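Local coordinates for protein HcgB (Methanococcus maripaludis, PDB 5D5P) that probably acts as a guanylyltransferase in the biosynthesis of the FeGP cofactor of [Fe]-hydrogenase, at residues S66-P71 and L87-S92; R79-N84 and R101-I106; A95-T100 and L113-K118; S109-L114 and S126-S131. All blocks are in the same frame, centred on the assembly; numbering follows the deposited sequence.

Interaction 1: residues S66-P71 and L87-S92; sequences SMLEIP and LIAVDS
Where Leu68 and Ile70 meet Ile88, Ala89 and Ser92, neither an aromatic ring nor a charged flat group takes part. The planar group at hand is the backbone carbonyl of Ile88, which receives Ser92 OG from within the helix at 2.7 Å, the hydroxyl tilted 32° from the carbonyl plane. Ile70 CD1 lies 3.6 Å from the same Ser92 OG. Leu68, with CG anti to its backbone N (chi1 180°), drives both methyls at the helix: CD1 reaches Ala89 CA at 3.9 Å, and CD2 meets Ile88 CG2 at 4.1 Å, the two side chains crossing at about a right angle. Ile88 CG2 is shared, since Ile70 CG2 also approaches it to 4.1 Å. The contact joins the exit of edge strand 64-67 to the C-terminal turns of helix 81-92, in the beta-alpha-beta crossover that leads over strand 39-43 to strand 97-103. Thr41 of that middle strand packs against both Leu68 and Ala89. Dispersion and burial of methyl groups therefore hold the two segments together, while Ser92 OG, bonded to Ile88 O of its own helix, meets Ile70 through van der Waals contact alone.

Interaction 2: residues R79-N84 and R101-I106; sequences RMPALN and RGRLGI
Pro81 and Arg103 face each other where helix 81-92, the helix of a beta-alpha-beta crossover, starts beside the end of strand 97-103. Pro81 CG sits over one face of the Arg103 guanidinium, 3.7 Å from NH2, and the two side chains meet at a slant. A bend at chi3 (68°) folds the arginine back to this position. At the guanidinium edge, and in its plane, Arg103 NE donates to Gly105 O at 3.0 Å; NH2 is also hydrogen-bonded to Asp76 O, and these two bonds limit rotation of the group under Pro81 CG.

Met80 is the N-cap residue, and Pro81 has no N-H to offer. The next amide, Ala82 N, instead gives a bond to Arg103 O at 3.0 Å that is nearly straight (165°) and lies in the carbonyl plane. The Ala82 methyl is turned onto the strand backbone, its CB 3.5 Å from Gly102 N; glycine lets the helix come this near, the CA atoms of Ala82 and Gly102 being 4.0 Å apart. A water donates to Leu104 O at 3.0 Å and weakly accepts from Leu83 N. Arg79 leads off to the second subunit, where NH2 bonds Lys119 O, while its own carbonyl oxygen stays at the contact: Gly105 CA points a C-H at Arg79 O, 3.3 Å away.

Interaction 3: residues A95-T100 and L113-K118; sequences ADLIIT and LLIMDK
Strands 97-103 and 111-117 form an antiparallel beta hairpin in the middle of the mixed sheet; the axes of segments 97-100 and 113-117 approach to 4.7 Å. Ile98 with Met116 and Thr100 with Leu114 are hydrogen-bonded pairs, each closed by two reciprocal bonds; Met116 N to Ile98 O, at 2.9 Å, is almost straight (177°). Between them Ile99 and Ile115 make a non-hydrogen-bonded pair. On the face carrying Ile98, Thr100, Leu114 and Met116, Thr100 and Leu114 lie side by side and point the same way, with Thr100 CG2 3.6 Å from Leu114 CB. Met116, extended at chi2 (162°), brings SD to 3.9 Å from the same Thr100 methyl. Thr100 OG1, anti to the backbone N (chi1 179°), is directed instead to Ala82 O of the covering helix. On the reverse face Leu97 reaches diagonally, its CD1 3.8 Å from Ile115 CG2, and Ile99 CG2 approaches Leu113 CD1 at 4.2 Å. Diagonal contacts thus join neighbouring pairs on both faces. Helix 81-92 packs on the first face through Ala89, Val90 and Leu87, helix 138-151 packs on Leu113 and Ile115 at the other, and strands 39-43 and 122-128 flank the hairpin in the sheet.

Interaction 4: residues S109-L114 and S126-S131; sequences SGSLLL and SVSPSS
One water ties Ser111 to Ser128 and Pro129: it donates to Pro129 O at 2.7 Å and to Ser128 OG at 3.0 Å, and is hydrogen-bonded to Ser111 OG at 2.9 Å. The Ser128 hydroxyl, placed between the backbone N and carbonyl carbon (chi1 56°), also pairs with Glu145 OE2 of helix 138-151 and presses on Ser111 CB at 3.2 Å. These groups sit at the open end of the antiparallel hairpin of strands 111-117 and 122-128. Ser111 with Ser128 and Leu113 with Ser126 are hydrogen-bonded pairs, two bonds each; Leu113 N meets Ser126 O nearly along the C=O axis. Between them stand Leu112 and Val127, a non-hydrogen-bonded pair on the other face, where Leu112 CD1 packs on Val127 CG1 at 3.6 Å and also rests 3.4 Å from Ser126 O. Beyond the last regular pair the two segments remain close, Gly110, with positive phi (77°), bringing its CA to 3.6 Å from Ser130 N. Ser128 O takes a second donor, Arg152 NH2 of the second subunit, and Ser130 OG bonds Asp22 of that subunit, which puts this end in the subunit interface. The two faces differ in chemistry: that of Ser111, Ser126 and Ser128, which Leu113 shares, has a water-bridged polar cluster at its Ser111-Ser128 end, whereas the Leu112-Val127 side relies on methyl packing.

Going along the chain from the N terminus, interaction 1 closes the loop from the end of edge strand 64-67 to the end of helix 81-92. Interaction 2 opens inside that loop, at the start of the same helix, and crosses it by running on to the end of strand 97-103. Interaction 3 begins at the head of that strand before interaction 2 has closed, so these two cross as well. Interaction 4 takes over on strand 111-117, sharing Leu113 and Leu114 with interaction 3, and extends the sheet to strand 122-128. None nests within another. Together they bind the crossover helix to the sheet and its successive hairpins, and interactions 2 and 4 also touch the second subunit.

Interaction 1: residues S66-P71 and L87-S92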
loop_
_atom_site.group_PDB
_atom_site.type_symbol
_atom_site.label_atom_id
_atom_site.label_comp_id
_atom_site.label_asym_id
_atom_site.label_seq_id
_atom_site.Cartn_x
_atom_site.Cartn_y
_atom_site.Cartn_z
ATOM N N SER A 66 22.477 4.020 -3.230
ATOM C CA SER A 66 22.953 4.715 -2.028
ATOM C C SER A 66 21.931 4.645 -0.912
ATOM O O SER A 66 20.743 4.583 -1.196
ATOM C CB SER A 66 23.224 6.185 -2.353
ATOM O OG SER A 66 24.173 6.297 -3.393
ATOM N N MET A 67 22.380 4.683 0.349
ATOM C CA MET A 67 21.414 4.859 1.449
ATOM C C MET A 67 21.069 6.327 1.537
ATOM O O MET A 67 21.900 7.176 1.295
ATOM C CB MET A 67 21.953 4.418 2.819
ATOM C CG MET A 67 21.912 2.949 3.131
ATOM S SD MET A 67 22.359 2.607 4.863
ATOM C CE MET A 67 24.005 3.303 4.884
ATOM N N LEU A 68 19.893 6.616 2.048
ATOM C CA LEU A 68 19.500 7.987 2.321
ATOM C C LEU A 68 20.213 8.457 3.575
ATOM O O LEU A 68 20.158 7.779 4.598
ATOM C CB LEU A 68 17.992 8.076 2.499
ATOM C CG LEU A 68 17.367 9.442 2.804
ATOM C CD1 LEU A 68 17.551 10.376 1.626
ATOM C CD2 LEU A 68 15.919 9.256 3.106
ATOM N N GLU A 69 20.916 9.586 3.504
ATOM C CA GLU A 69 21.692 10.013 4.665
ATOM C C GLU A 69 20.813 10.597 5.768
ATOM O O GLU A 69 21.102 10.454 6.958
ATOM C CB GLU A 69 22.693 11.107 4.279
ATOM C CG GLU A 69 23.920 10.734 3.481
ATOM C CD GLU A 69 24.171 11.750 2.382
ATOM O OE1 GLU A 69 23.184 12.252 1.791
ATOM O OE2 GLU A 69 25.348 12.093 2.158
ATOM N N ILE A 70 19.759 11.282 5.358
ATOM C CA ILE A 70 18.781 11.892 6.267
ATOM C C ILE A 70 17.961 10.852 7.034
ATOM O O ILE A 70 17.359 9.990 6.440
ATOM C CB ILE A 70 17.810 12.820 5.500
ATOM C CG1 ILE A 70 18.572 13.931 4.793
ATOM C CG2 ILE A 70 16.797 13.442 6.440
ATOM C CD1 ILE A 70 17.675 14.839 3.994
ATOM N N PRO A 71 17.973 10.912 8.370
ATOM C CA PRO A 71 17.112 9.975 9.103
ATOM C C PRO A 71 15.644 10.158 8.775
ATOM O O PRO A 71 15.194 11.282 8.530
ATOM C CB PRO A 71 17.369 10.344 10.564
ATOM C CG PRO A 71 18.684 11.039 10.560
ATOM C CD PRO A 71 18.750 11.775 9.266
ATOM N N LEU A 87 9.215 10.152 0.167
ATOM C CA LEU A 87 9.178 11.531 -0.302
ATOM C C LEU A 87 10.323 12.348 0.249
ATOM O O LEU A 87 10.778 13.295 -0.396
ATOM C CB LEU A 87 7.842 12.184 0.068
ATOM C CG LEU A 87 6.709 11.543 -0.742
ATOM C CD1 LEU A 87 5.384 12.087 -0.244
ATOM C CD2 LEU A 87 6.904 11.869 -2.238
ATOM N N ILE A 88 10.832 11.989 1.427
ATOM C CA ILE A 88 12.040 12.674 1.902
ATOM C C ILE A 88 13.175 12.455 0.921
ATOM O O ILE A 88 13.912 13.390 0.594
ATOM C CB ILE A 88 12.476 12.173 3.298
ATOM C CG1 ILE A 88 11.452 12.613 4.318
ATOM C CG2 ILE A 88 13.855 12.720 3.661
ATOM C CD1 ILE A 88 11.663 12.010 5.714
ATOM N N ALA A 89 13.313 11.220 0.428
ATOM C CA ALA A 89 14.376 10.946 -0.535
ATOM C C ALA A 89 14.105 11.660 -1.861
ATOM O O ALA A 89 14.994 12.279 -2.444
ATOM C CB ALA A 89 14.542 9.413 -0.750
ATOM N N VAL A 90 12.869 11.587 -2.331
ATOM C CA VAL A 90 12.483 12.323 -3.535
ATOM C C VAL A 90 12.791 13.827 -3.471
ATOM O O VAL A 90 13.356 14.403 -4.429
ATOM C CB VAL A 90 10.986 12.133 -3.832
ATOM C CG1 VAL A 90 10.499 13.134 -4.901
ATOM C CG2 VAL A 90 10.721 10.693 -4.238
ATOM N N ASP A 91 12.470 14.460 -2.347
ATOM C CA ASP A 91 12.524 15.917 -2.283
ATOM C C ASP A 91 13.891 16.464 -1.929
ATOM O O ASP A 91 14.150 17.643 -2.116
ATOM C CB ASP A 91 11.485 16.427 -1.279
ATOM C CG ASP A 91 10.068 16.169 -1.761
ATOM O OD1 ASP A 91 9.894 15.863 -2.967
ATOM O OD2 ASP A 91 9.129 16.240 -0.950
ATOM N N SER A 92 14.773 15.608 -1.426
ATOM C CA SER A 92 16.037 16.112 -0.931
ATOM C C SER A 92 17.232 15.621 -1.741
ATOM O O SER A 92 18.360 16.005 -1.448
ATOM C CB SER A 92 16.205 15.729 0.558
ATOM O OG SER A 92 16.400 14.320 0.692
#

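Interaction 2: residues R79-N84 and R101-I106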
loop_
_atom_site.group_PDB
_atom_site.type_symbol
_atom_site.label_atom_id
_atom_site.label_comp_id
_atom_site.label_asym_id
_atom_site.label_seq_id
_atom_site.Cartn_x
_atom_site.Cartn_y
_atom_site.Cartn_z
ATOM N N ARG A 79 0.407 9.769 8.389
ATOM C CA ARG A 79 -0.593 8.756 8.102
ATOM C C ARG A 79 -0.022 7.591 7.311
ATOM O O ARG A 79 -0.451 6.430 7.495
ATOM C CB ARG A 79 -1.772 9.384 7.347
ATOM C CG ARG A 79 -2.603 10.226 8.271
ATOM C CD ARG A 79 -4.015 10.411 7.744
ATOM N NE ARG A 79 -4.951 10.845 8.774
ATOM C CZ ARG A 79 -6.249 10.991 8.550
ATOM N NH1 ARG A 79 -6.731 10.696 7.340
ATOM N NH2 ARG A 79 -7.062 11.386 9.519
ATOM N N MET A 80 0.966 7.874 6.465
ATOM C CA MET A 80 1.551 6.831 5.628
ATOM C C MET A 80 3.076 6.875 5.699
ATOM O O MET A 80 3.736 7.483 4.833
ATOM C CB MET A 80 1.034 6.978 4.189
ATOM C CG MET A 80 -0.421 6.571 4.108
ATOM S SD MET A 80 -0.954 6.583 2.408
ATOM C CE MET A 80 -0.962 8.344 2.310
ATOM N N PRO A 81 3.642 6.265 6.757
ATOM C CA PRO A 81 5.070 6.465 6.984
ATOM C C PRO A 81 5.938 5.977 5.817
ATOM O O PRO A 81 6.814 6.754 5.407
ATOM C CB PRO A 81 5.328 5.679 8.270
ATOM C CG PRO A 81 3.984 5.861 9.033
ATOM C CD PRO A 81 2.993 5.630 7.924
ATOM N N ALA A 82 5.703 4.769 5.285
ATOM C CA ALA A 82 6.530 4.308 4.160
ATOM C C ALA A 82 6.551 5.347 3.038
ATOM O O ALA A 82 7.612 5.683 2.512
ATOM C CB ALA A 82 5.998 2.961 3.611
ATOM N N LEU A 83 5.382 5.874 2.698
ATOM C CA LEU A 83 5.288 6.829 1.608
ATOM C C LEU A 83 6.092 8.089 1.934
ATOM O O LEU A 83 6.864 8.590 1.110
ATOM C CB LEU A 83 3.831 7.191 1.326
ATOM C CG LEU A 83 3.660 8.324 0.307
ATOM C CD1 LEU A 83 4.011 7.876 -1.115
ATOM C CD2 LEU A 83 2.242 8.889 0.356
ATOM N N ASN A 84 5.916 8.598 3.136
ATOM C CA ASN A 84 6.568 9.857 3.458
ATOM C C ASN A 84 8.075 9.716 3.632
ATOM O O ASN A 84 8.801 10.698 3.431
ATOM C CB ASN A 84 5.869 10.500 4.669
ATOM C CG ASN A 84 4.507 11.096 4.253
ATOM O OD1 ASN A 84 4.440 11.927 3.345
ATOM N ND2 ASN A 84 3.434 10.616 4.843
ATOM N N ARG A 101 10.672 1.629 2.697
ATOM C CA ARG A 101 9.904 0.662 3.436
ATOM C C ARG A 101 9.595 1.275 4.781
ATOM O O ARG A 101 10.417 2.005 5.312
ATOM C CB ARG A 101 10.697 -0.627 3.594
ATOM C CG ARG A 101 10.015 -1.653 4.397
ATOM C CD ARG A 101 10.954 -2.722 4.879
ATOM N NE ARG A 101 10.132 -3.788 5.404
ATOM C CZ ARG A 101 10.053 -4.137 6.676
ATOM N NH1 ARG A 101 10.745 -3.484 7.608
ATOM N NH2 ARG A 101 9.261 -5.143 6.998
ATOM N N GLY A 102 8.399 1.037 5.297
ATOM C CA GLY A 102 8.036 1.564 6.595
ATOM C C GLY A 102 6.625 1.125 6.893
ATOM O O GLY A 102 6.060 0.281 6.196
ATOM N N ARG A 103 6.014 1.739 7.894
ATOM C CA ARG A 103 4.660 1.357 8.254
ATOM C C ARG A 103 3.691 1.684 7.114
ATOM O O ARG A 103 3.875 2.664 6.404
ATOM C CB ARG A 103 4.271 2.081 9.546
ATOM C CG ARG A 103 3.300 1.367 10.371
ATOM C CD ARG A 103 3.418 1.897 11.780
ATOM N NE ARG A 103 2.962 3.284 11.843
ATOM C CZ ARG A 103 3.501 4.243 12.603
ATOM N NH1 ARG A 103 4.548 4.000 13.390
ATOM N NH2 ARG A 103 2.953 5.467 12.597
ATOM N N LEU A 104 2.701 0.823 6.913
ATOM C CA LEU A 104 1.661 1.055 5.926
ATOM C C LEU A 104 0.760 2.220 6.351
ATOM O O LEU A 104 0.497 3.147 5.574
ATOM C CB LEU A 104 0.822 -0.212 5.757
ATOM C CG LEU A 104 -0.497 -0.012 5.017
ATOM C CD1 LEU A 104 -0.270 0.418 3.538
ATOM C CD2 LEU A 104 -1.275 -1.319 5.099
ATOM N N GLY A 105 0.268 2.148 7.589
ATOM C CA GLY A 105 -0.688 3.147 8.067
ATOM C C GLY A 105 -0.411 3.366 9.545
ATOM O O GLY A 105 0.708 3.694 9.903
ATOM N N ILE A 106 -1.417 3.153 10.390
ATOM C CA ILE A 106 -1.285 3.358 11.832
ATOM C C ILE A 106 -0.410 2.279 12.495
ATOM O O ILE A 106 -0.084 1.272 11.874
ATOM C CB ILE A 106 -2.666 3.383 12.513
ATOM C CG1 ILE A 106 -3.275 1.971 12.548
ATOM C CG2 ILE A 106 -3.600 4.400 11.815
ATOM C CD1 ILE A 106 -4.442 1.869 13.578
HETATM O O HOH W 1 2.850 4.224 4.041
#

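Interaction 3: residues A95-T100 and L113-K118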
loop_
_atom_site.group_PDB
_atom_site.type_symbol
_atom_site.label_atom_id
_atom_site.label_comp_id
_atom_site.label_asym_id
_atom_site.label_seq_id
_atom_site.Cartn_x
_atom_site.Cartn_y
_atom_site.Cartn_z
ATOM N N ALA A 95 17.748 11.332 -6.927
ATOM C CA ALA A 95 17.618 9.907 -7.257
ATOM C C ALA A 95 16.623 9.714 -8.397
ATOM O O ALA A 95 15.634 10.447 -8.476
ATOM C CB ALA A 95 17.177 9.113 -6.022
ATOM N N ASP A 96 16.891 8.736 -9.268
ATOM C CA ASP A 96 15.995 8.333 -10.364
ATOM C C ASP A 96 14.943 7.351 -9.878
ATOM O O ASP A 96 13.872 7.183 -10.480
ATOM C CB ASP A 96 16.761 7.628 -11.488
ATOM C CG ASP A 96 17.801 8.495 -12.113
ATOM O OD1 ASP A 96 17.562 9.717 -12.216
ATOM O OD2 ASP A 96 18.845 7.948 -12.523
ATOM N N LEU A 97 15.287 6.662 -8.806
ATOM C CA LEU A 97 14.440 5.597 -8.282
ATOM C C LEU A 97 14.617 5.578 -6.772
ATOM O O LEU A 97 15.739 5.709 -6.289
ATOM C CB LEU A 97 14.835 4.245 -8.907
ATOM C CG LEU A 97 13.774 3.140 -8.882
ATOM C CD1 LEU A 97 12.613 3.451 -9.857
ATOM C CD2 LEU A 97 14.409 1.774 -9.160
ATOM N N ILE A 98 13.515 5.446 -6.046
ATOM C CA ILE A 98 13.547 5.423 -4.588
ATOM C C ILE A 98 12.894 4.129 -4.107
ATOM O O ILE A 98 11.793 3.789 -4.523
ATOM C CB ILE A 98 12.796 6.622 -3.967
ATOM C CG1 ILE A 98 13.555 7.924 -4.216
ATOM C CG2 ILE A 98 12.628 6.437 -2.436
ATOM C CD1 ILE A 98 13.402 8.475 -5.639
ATOM N N ILE A 99 13.591 3.406 -3.240
ATOM C CA ILE A 99 12.980 2.243 -2.611
ATOM C C ILE A 99 12.801 2.548 -1.153
ATOM O O ILE A 99 13.753 2.949 -0.483
ATOM C CB ILE A 99 13.824 0.970 -2.790
ATOM C CG1 ILE A 99 13.995 0.717 -4.284
ATOM C CG2 ILE A 99 13.110 -0.210 -2.066
ATOM C CD1 ILE A 99 14.991 -0.290 -4.577
ATOM N N THR A 100 11.564 2.456 -0.688
ATOM C CA THR A 100 11.265 2.825 0.692
ATOM C C THR A 100 10.496 1.734 1.384
ATOM O O THR A 100 9.760 0.985 0.754
ATOM C CB THR A 100 10.442 4.146 0.743
ATOM O OG1 THR A 100 10.144 4.461 2.101
ATOM C CG2 THR A 100 9.121 4.001 -0.038
ATOM N N LEU A 113 6.387 -1.756 1.421
ATOM C CA LEU A 113 7.529 -1.356 0.606
ATOM C C LEU A 113 6.988 -0.722 -0.687
ATOM O O LEU A 113 6.046 -1.222 -1.275
ATOM C CB LEU A 113 8.444 -2.568 0.290
ATOM C CG LEU A 113 9.627 -2.256 -0.633
ATOM C CD1 LEU A 113 10.804 -3.167 -0.271
ATOM C CD2 LEU A 113 9.261 -2.512 -2.084
ATOM N N LEU A 114 7.591 0.389 -1.110
ATOM C CA LEU A 114 7.235 1.056 -2.361
ATOM C C LEU A 114 8.472 1.259 -3.207
ATOM O O LEU A 114 9.577 1.488 -2.694
ATOM C CB LEU A 114 6.592 2.427 -2.105
ATOM C CG LEU A 114 5.271 2.438 -1.315
ATOM C CD1 LEU A 114 4.902 3.902 -0.974
ATOM C CD2 LEU A 114 4.162 1.789 -2.116
ATOM N N ILE A 115 8.295 1.132 -4.510
ATOM C CA ILE A 115 9.274 1.635 -5.466
ATOM C C ILE A 115 8.651 2.850 -6.133
ATOM O O ILE A 115 7.552 2.761 -6.701
ATOM C CB ILE A 115 9.660 0.575 -6.500
ATOM C CG1 ILE A 115 10.122 -0.698 -5.789
ATOM C CG2 ILE A 115 10.718 1.135 -7.453
ATOM C CD1 ILE A 115 10.599 -1.801 -6.772
ATOM N N MET A 116 9.321 3.988 -5.958
ATOM C CA MET A 116 8.863 5.283 -6.431
ATOM C C MET A 116 9.828 5.877 -7.459
ATOM O O MET A 116 11.032 5.582 -7.448
ATOM C CB MET A 116 8.692 6.217 -5.242
ATOM C CG MET A 116 7.580 5.731 -4.293
ATOM S SD MET A 116 7.717 6.508 -2.658
ATOM C CE MET A 116 7.588 8.243 -3.006
ATOM N N ASP A 117 9.324 6.736 -8.346
ATOM C CA ASP A 117 10.231 7.329 -9.320
ATOM C C ASP A 117 10.670 8.722 -8.842
ATOM O O ASP A 117 10.412 9.115 -7.703
ATOM C CB ASP A 117 9.592 7.391 -10.724
ATOM C CG ASP A 117 8.629 8.565 -10.902
ATOM O OD1 ASP A 117 8.208 9.187 -9.917
ATOM O OD2 ASP A 117 8.368 8.938 -12.066
ATOM N N LYS A 118 11.342 9.451 -9.722
ATOM C CA LYS A 118 11.992 10.699 -9.324
ATOM C C LYS A 118 11.031 11.786 -8.894
ATOM O O LYS A 118 11.454 12.747 -8.252
ATOM C CB LYS A 118 12.870 11.210 -10.472
ATOM C CG LYS A 118 12.088 11.434 -11.742
ATOM C CD LYS A 118 12.981 11.931 -12.877
ATOM C CE LYS A 118 12.214 11.943 -14.193
ATOM N NZ LYS A 118 10.968 12.749 -14.082
#

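Interaction 4: residues S109-L114 and S126-S131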
loop_
_atom_site.group_PDB
_atom_site.type_symbol
_atom_site.label_atom_id
_atom_site.label_comp_id
_atom_site.label_asym_id
_atom_site.label_seq_id
_atom_site.Cartn_x
_atom_site.Cartn_y
_atom_site.Cartn_z
ATOM N N SER A 109 -0.327 -1.719 11.718
ATOM C CA SER A 109 -0.790 -1.990 10.356
ATOM C C SER A 109 0.234 -2.706 9.500
ATOM O O SER A 109 -0.024 -2.951 8.316
ATOM C CB SER A 109 -1.187 -0.690 9.639
ATOM O OG SER A 109 -0.076 0.180 9.523
ATOM N N GLY A 110 1.387 -3.044 10.079
ATOM C CA GLY A 110 2.413 -3.778 9.338
ATOM C C GLY A 110 3.191 -2.902 8.372
ATOM O O GLY A 110 3.081 -1.657 8.421
ATOM N N SER A 111 3.931 -3.539 7.463
ATOM C CA SER A 111 4.876 -2.822 6.614
ATOM C C SER A 111 4.451 -2.728 5.182
ATOM O O SER A 111 3.790 -3.618 4.654
ATOM C CB SER A 111 6.251 -3.496 6.648
ATOM O OG SER A 111 6.770 -3.435 7.961
ATOM N N LEU A 112 4.888 -1.632 4.562
ATOM C CA LEU A 112 4.690 -1.400 3.130
ATOM C C LEU A 112 6.037 -1.070 2.513
ATOM O O LEU A 112 6.778 -0.233 3.062
ATOM C CB LEU A 112 3.696 -0.228 2.907
ATOM C CG LEU A 112 3.554 0.269 1.478
ATOM C CD1 LEU A 112 2.845 -0.763 0.579
ATOM C CD2 LEU A 112 2.787 1.607 1.473
ATOM N N LEU A 113 6.387 -1.756 1.421
ATOM C CA LEU A 113 7.529 -1.356 0.606
ATOM C C LEU A 113 6.988 -0.722 -0.687
ATOM O O LEU A 113 6.046 -1.222 -1.275
ATOM C CB LEU A 113 8.444 -2.568 0.290
ATOM C CG LEU A 113 9.627 -2.256 -0.633
ATOM C CD1 LEU A 113 10.804 -3.167 -0.271
ATOM C CD2 LEU A 113 9.261 -2.512 -2.084
ATOM N N LEU A 114 7.591 0.389 -1.110
ATOM C CA LEU A 114 7.235 1.056 -2.361
ATOM C C LEU A 114 8.472 1.259 -3.207
ATOM O O LEU A 114 9.577 1.488 -2.694
ATOM C CB LEU A 114 6.592 2.427 -2.105
ATOM C CG LEU A 114 5.271 2.438 -1.315
ATOM C CD1 LEU A 114 4.902 3.902 -0.974
ATOM C CD2 LEU A 114 4.162 1.789 -2.116
ATOM N N SER A 126 4.620 -3.742 -1.987
ATOM C CA SER A 126 4.151 -4.974 -1.390
ATOM C C SER A 126 3.983 -4.751 0.107
ATOM O O SER A 126 4.496 -3.769 0.638
ATOM C CB SER A 126 5.151 -6.083 -1.650
ATOM O OG SER A 126 6.377 -5.664 -1.116
ATOM N N VAL A 127 3.254 -5.632 0.776
ATOM C CA VAL A 127 3.037 -5.444 2.214
ATOM C C VAL A 127 3.451 -6.685 2.980
ATOM O O VAL A 127 3.531 -7.764 2.417
ATOM C CB VAL A 127 1.569 -5.088 2.556
ATOM C CG1 VAL A 127 1.231 -3.685 2.035
ATOM C CG2 VAL A 127 0.614 -6.145 2.037
ATOM N N SER A 128 3.760 -6.527 4.266
ATOM C CA SER A 128 4.060 -7.656 5.131
ATOM C C SER A 128 3.411 -7.432 6.494
ATOM O O SER A 128 3.195 -6.276 6.894
ATOM C CB SER A 128 5.587 -7.820 5.260
ATOM O OG SER A 128 6.192 -6.612 5.739
ATOM N N PRO A 129 3.091 -8.516 7.207
ATOM C CA PRO A 129 2.421 -8.342 8.500
ATOM C C PRO A 129 3.345 -7.762 9.558
ATOM O O PRO A 129 4.561 -7.937 9.475
ATOM C CB PRO A 129 2.011 -9.759 8.894
ATOM C CG PRO A 129 2.136 -10.575 7.628
ATOM C CD PRO A 129 3.223 -9.939 6.838
ATOM N N SER A 130 2.745 -7.115 10.559
ATOM C CA SER A 130 3.449 -6.758 11.776
ATOM C C SER A 130 4.226 -7.951 12.360
ATOM O O SER A 130 3.805 -9.093 12.262
ATOM C CB SER A 130 2.443 -6.254 12.818
ATOM O OG SER A 130 3.009 -6.295 14.113
ATOM N N SER A 131 5.349 -7.683 13.013
ATOM C CA SER A 131 6.069 -8.761 13.654
ATOM C C SER A 131 5.259 -9.404 14.785
ATOM O O SER A 131 5.509 -10.532 15.149
ATOM C CB SER A 131 7.404 -8.247 14.185
ATOM O OG SER A 131 7.188 -7.190 15.103
HETATM O O HOH W 2 6.480 -6.211 8.682
#